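Local coordinates for G protein alpha subunit (Entamoeba histolytica, PDB 4FID) that probably relays signals from transmembrane receptors as the guanine nucleotide-binding alpha subunit of a heterotrimeric G protein, at residues T280-I285 / Y303-N308. Sequence-based numbering, arbitrary orientation.
Sequences TEEMNI and YTNPTN. With GDP (guanosine-5'-diphosphate), chain C.
The Tyr303 ring meets Glu281 along its CD2-CE2 side. Glu281 OE1 lies in the ring plane at that edge, 3.7 Å from Tyr303 CE2. The carboxylate is turned 66° from the ring. The extended Glu281 chain, with CG anti to the backbone N (chi1 178°), runs beside the tyrosine in the same direction. The amides of Asn284 and Asn305 stand nearly perpendicular. Asn305 ND2 donates to Asn284 OD1 at 3.1 Å. The donor sits above the Asn284 carbonyl plane, off its lone pairs. Asn284 is poorly ordered and its backbone N also crowds ND2, so the bond is doubtful. The selenomethionine Met283 passes its CG 4.2 Å from Tyr303 CB. On the sheet face that carries Thr304, Glu282 crosses Pro306 at about a right angle, its OE2 3.8 Å from Pro306 CD. Two backbone bonds join the segments: Thr304 N to Glu281 O at 2.8 Å, and Met283 N to Thr304 O at 3.0 Å. Glu281 also bonds to the backbone of Val302. Past Thr307, Asn308 OD1 lies 3.0 Å from O6 of the GDP guanine. Strand 279-282 is outermost in the Ras-like sheet, beside strand 301-307, then 230-236. Helix 312-332 packs against Met283 and Tyr303, while helix 263-275 touches Thr304.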
ATOM      1  N   THR A 280      23.423  -4.433   5.146  1.00 46.06           N
ATOM      2  CA  THR A 280      21.990  -4.669   5.309  1.00 48.03           C
ATOM      3  C   THR A 280      21.705  -5.975   6.019  1.00 48.28           C
ATOM      4  O   THR A 280      22.544  -6.859   6.073  1.00 50.62           O
ATOM      5  CB  THR A 280      21.213  -4.659   3.955  1.00 60.91           C
ATOM      6  OG1 THR A 280      21.762  -5.636   3.066  1.00 61.65           O
ATOM      7  CG2 THR A 280      21.266  -3.296   3.296  1.00 59.49           C
ATOM      8  N   GLU A 281      20.500  -6.093   6.548  1.00 47.67           N
ATOM      9  CA  GLU A 281      20.109  -7.275   7.284  1.00 50.34           C
ATOM     10  C   GLU A 281      18.614  -7.541   7.100  1.00 47.56           C
ATOM     11  O   GLU A 281      17.785  -6.687   7.394  1.00 41.93           O
ATOM     12  CB  GLU A 281      20.437  -7.084   8.763  1.00 56.48           C
ATOM     13  CG  GLU A 281      20.029  -8.238   9.662  1.00 63.55           C
ATOM     14  CD  GLU A 281      20.671  -8.137  11.032  1.00 70.62           C
ATOM     15  OE1 GLU A 281      20.032  -8.553  12.029  1.00 70.27           O
ATOM     16  OE2 GLU A 281      21.815  -7.627  11.106  1.00 72.93           O
ATOM     17  N   GLU A 282      18.272  -8.717   6.587  1.00 49.50           N
ATOM     18  CA  GLU A 282      16.878  -9.114   6.547  1.00 57.14           C
ATOM     19  C   GLU A 282      16.455  -9.572   7.928  1.00 58.43           C
ATOM     20  O   GLU A 282      17.114 -10.397   8.535  1.00 65.97           O
ATOM     21  CB  GLU A 282      16.634 -10.223   5.527  1.00 65.82           C
ATOM     22  CG  GLU A 282      15.171 -10.663   5.477  1.00 76.74           C
ATOM     23  CD  GLU A 282      14.802 -11.307   4.155  1.00 86.14           C
ATOM     24  OE1 GLU A 282      15.668 -11.338   3.251  1.00 92.69           O
ATOM     25  OE2 GLU A 282      13.651 -11.781   4.019  1.00 83.91           O
HETATM   26  N   MSE A 283      15.361  -9.022   8.431  1.00 57.83           N
HETATM   27  CA  MSE A 283      14.868  -9.388   9.748  1.00 58.03           C
HETATM   28  C   MSE A 283      14.286 -10.801   9.733  1.00 64.85           C
HETATM   29  O   MSE A 283      14.116 -11.419  10.774  1.00 62.24           O
HETATM   30  CB  MSE A 283      13.829  -8.372  10.203  1.00 58.92           C
HETATM   31  CG  MSE A 283      13.886  -7.055   9.419  1.00 61.52           C
HETATM   32 SE   MSE A 283      12.662  -5.664  10.090  1.00 96.35          SE
HETATM   33  CE  MSE A 283      13.358  -5.647  11.883  1.00 26.87           C
ATOM     34  N   ASN A 284      13.981 -11.306   8.542  1.00 80.28           N
ATOM     35  CA  ASN A 284      13.637 -12.719   8.364  1.00 94.66           C
ATOM     36  C   ASN A 284      14.907 -13.572   8.249  1.00103.40           C
ATOM     37  O   ASN A 284      15.158 -14.202   7.215  1.00104.50           O
ATOM     38  CB  ASN A 284      12.764 -12.920   7.116  1.00 97.02           C
ATOM     39  CG  ASN A 284      11.312 -12.526   7.336  1.00 96.18           C
ATOM     40  OD1 ASN A 284      10.897 -12.244   8.461  1.00 98.97           O
ATOM     41  ND2 ASN A 284      10.530 -12.514   6.255  1.00 90.28           N
ATOM     42  N   ILE A 285      15.715 -13.575   9.306  1.00108.89           N
ATOM     43  CA  ILE A 285      16.964 -14.328   9.311  1.00115.59           C
ATOM     44  C   ILE A 285      17.891 -13.906   8.172  1.00114.76           C
ATOM     45  O   ILE A 285      19.106 -13.792   8.353  1.00113.54           O
ATOM     46  CB  ILE A 285      16.705 -15.838   9.203  1.00121.42           C
ATOM     47  CG1 ILE A 285      15.808 -16.313  10.354  1.00123.83           C
ATOM     48  CG2 ILE A 285      18.019 -16.592   9.185  1.00123.15           C
ATOM     49  CD1 ILE A 285      16.417 -16.137  11.734  1.00123.12           C
ATOM     50  N   TYR A 303      17.869  -2.474   7.927  1.00 35.98           N
ATOM     51  CA  TYR A 303      17.117  -3.710   8.118  1.00 34.45           C
ATOM     52  C   TYR A 303      15.964  -3.786   7.114  1.00 33.17           C
ATOM     53  O   TYR A 303      15.255  -2.805   6.906  1.00 36.36           O
ATOM     54  CB  TYR A 303      16.619  -3.806   9.559  1.00 35.68           C
ATOM     55  CG  TYR A 303      17.738  -3.769  10.574  1.00 42.44           C
ATOM     56  CD1 TYR A 303      18.289  -2.556  10.991  1.00 46.31           C
ATOM     57  CD2 TYR A 303      18.258  -4.944  11.116  1.00 45.62           C
ATOM     58  CE1 TYR A 303      19.319  -2.511  11.928  1.00 45.93           C
ATOM     59  CE2 TYR A 303      19.285  -4.908  12.058  1.00 44.96           C
ATOM     60  CZ  TYR A 303      19.812  -3.692  12.454  1.00 47.95           C
ATOM     61  OH  TYR A 303      20.834  -3.652  13.370  1.00 55.54           O
ATOM     62  N   THR A 304      15.798  -4.938   6.471  1.00 28.44           N
ATOM     63  CA  THR A 304      14.804  -5.072   5.416  1.00 25.30           C
ATOM     64  C   THR A 304      13.863  -6.217   5.701  1.00 29.74           C
ATOM     65  O   THR A 304      14.238  -7.205   6.332  1.00 28.03           O
ATOM     66  CB  THR A 304      15.435  -5.300   4.001  1.00 43.36           C
ATOM     67  OG1 THR A 304      16.166  -6.527   3.993  1.00 53.24           O
ATOM     68  CG2 THR A 304      16.364  -4.173   3.599  1.00 33.32           C
ATOM     69  N   ASN A 305      12.631  -6.081   5.223  1.00 31.92           N
ATOM     70  CA  ASN A 305      11.692  -7.189   5.253  1.00 31.66           C
ATOM     71  C   ASN A 305      10.617  -6.970   4.233  1.00 35.44           C
ATOM     72  O   ASN A 305      10.118  -5.864   4.078  1.00 38.45           O
ATOM     73  CB  ASN A 305      11.072  -7.348   6.636  1.00 38.53           C
ATOM     74  CG  ASN A 305      10.870  -8.816   7.024  1.00 39.34           C
ATOM     75  OD1 ASN A 305       9.907  -9.447   6.614  1.00 32.26           O
ATOM     76  ND2 ASN A 305      11.776  -9.346   7.834  1.00 42.96           N
ATOM     77  N   PRO A 306      10.255  -8.028   3.510  1.00 33.47           N
ATOM     78  CA  PRO A 306       9.116  -7.827   2.620  1.00 32.56           C
ATOM     79  C   PRO A 306       7.835  -7.884   3.444  1.00 34.33           C
ATOM     80  O   PRO A 306       7.796  -8.494   4.524  1.00 36.24           O
ATOM     81  CB  PRO A 306       9.216  -9.008   1.639  1.00 30.42           C
ATOM     82  CG  PRO A 306      10.345  -9.916   2.181  1.00 35.24           C
ATOM     83  CD  PRO A 306      10.685  -9.435   3.553  1.00 32.63           C
ATOM     84  N   THR A 307       6.800  -7.221   2.949  1.00 30.20           N
ATOM     85  CA  THR A 307       5.532  -7.193   3.646  1.00 26.16           C
ATOM     86  C   THR A 307       4.321  -7.268   2.712  1.00 29.10           C
ATOM     87  O   THR A 307       4.381  -6.951   1.493  1.00 25.62           O
ATOM     88  CB  THR A 307       5.404  -5.927   4.522  1.00 29.74           C
ATOM     89  OG1 THR A 307       5.180  -4.784   3.691  1.00 28.27           O
ATOM     90  CG2 THR A 307       6.659  -5.706   5.346  1.00 33.39           C
ATOM     91  N   ASN A 308       3.221  -7.714   3.307  1.00 24.92           N
ATOM     92  CA  ASN A 308       1.918  -7.663   2.679  1.00 25.38           C
ATOM     93  C   ASN A 308       0.967  -6.933   3.638  1.00 29.96           C
ATOM     94  O   ASN A 308       0.348  -7.534   4.519  1.00 35.02           O
ATOM     95  CB  ASN A 308       1.442  -9.067   2.282  1.00 35.50           C
ATOM     96  CG  ASN A 308       0.009  -9.078   1.746  1.00 56.17           C
ATOM     97  OD1 ASN A 308      -0.598  -8.020   1.512  1.00 60.87           O
ATOM     98  ND2 ASN A 308      -0.545 -10.283   1.551  1.00 62.08           N
TER
HETATM   99  PB  GDP C 401      -0.048   5.845   0.873  1.00 69.21           P
HETATM  100  O1B GDP C 401      -1.141   6.604   1.582  1.00 71.41           O
HETATM  101  O2B GDP C 401       0.462   6.674  -0.282  1.00 70.95           O
HETATM  102  O3B GDP C 401       1.062   5.614   1.869  1.00 69.23           O
HETATM  103  O3A GDP C 401      -0.565   4.418   0.281  1.00 69.85           O
HETATM  104  PA  GDP C 401      -1.960   3.691   0.703  1.00 98.76           P
HETATM  105  O1A GDP C 401      -1.857   3.034   2.063  1.00 84.66           O
HETATM  106  O2A GDP C 401      -3.124   4.666   0.676  1.00103.93           O
HETATM  107  O5' GDP C 401      -2.183   2.586  -0.460  1.00 81.22           O
HETATM  108  C5' GDP C 401      -3.374   2.607  -1.252  1.00 81.05           C
HETATM  109  C4' GDP C 401      -3.820   1.205  -1.693  1.00 79.49           C
HETATM  110  O4' GDP C 401      -2.754   0.246  -1.645  1.00 74.85           O
HETATM  111  C3' GDP C 401      -4.962   0.655  -0.837  1.00 74.05           C
HETATM  112  O3' GDP C 401      -6.078   0.312  -1.683  1.00 69.13           O
HETATM  113  C2' GDP C 401      -4.379  -0.570  -0.145  1.00 66.45           C
HETATM  114  O2' GDP C 401      -5.376  -1.589   0.057  1.00 55.38           O
HETATM  115  C1' GDP C 401      -3.245  -0.979  -1.090  1.00 67.15           C
HETATM  116  N9  GDP C 401      -2.172  -1.766  -0.414  1.00 59.96           N
HETATM  117  C8  GDP C 401      -1.261  -1.338   0.488  1.00 48.31           C
HETATM  118  N7  GDP C 401      -0.438  -2.351   0.877  1.00 41.40           N
HETATM  119  C5  GDP C 401      -0.817  -3.459   0.213  1.00 49.83           C
HETATM  120  C6  GDP C 401      -0.394  -4.881   0.146  1.00 54.30           C
HETATM  121  O6  GDP C 401       0.559  -5.304   0.826  1.00 52.59           O
HETATM  122  N1  GDP C 401      -1.063  -5.711  -0.661  1.00 61.17           N
HETATM  123  C2  GDP C 401      -2.093  -5.290  -1.423  1.00 63.65           C
HETATM  124  N2  GDP C 401      -2.712  -6.184  -2.226  1.00 66.45           N
HETATM  125  N3  GDP C 401      -2.539  -4.007  -1.420  1.00 60.44           N
HETATM  126  C4  GDP C 401      -1.953  -3.067  -0.638  1.00 58.43           C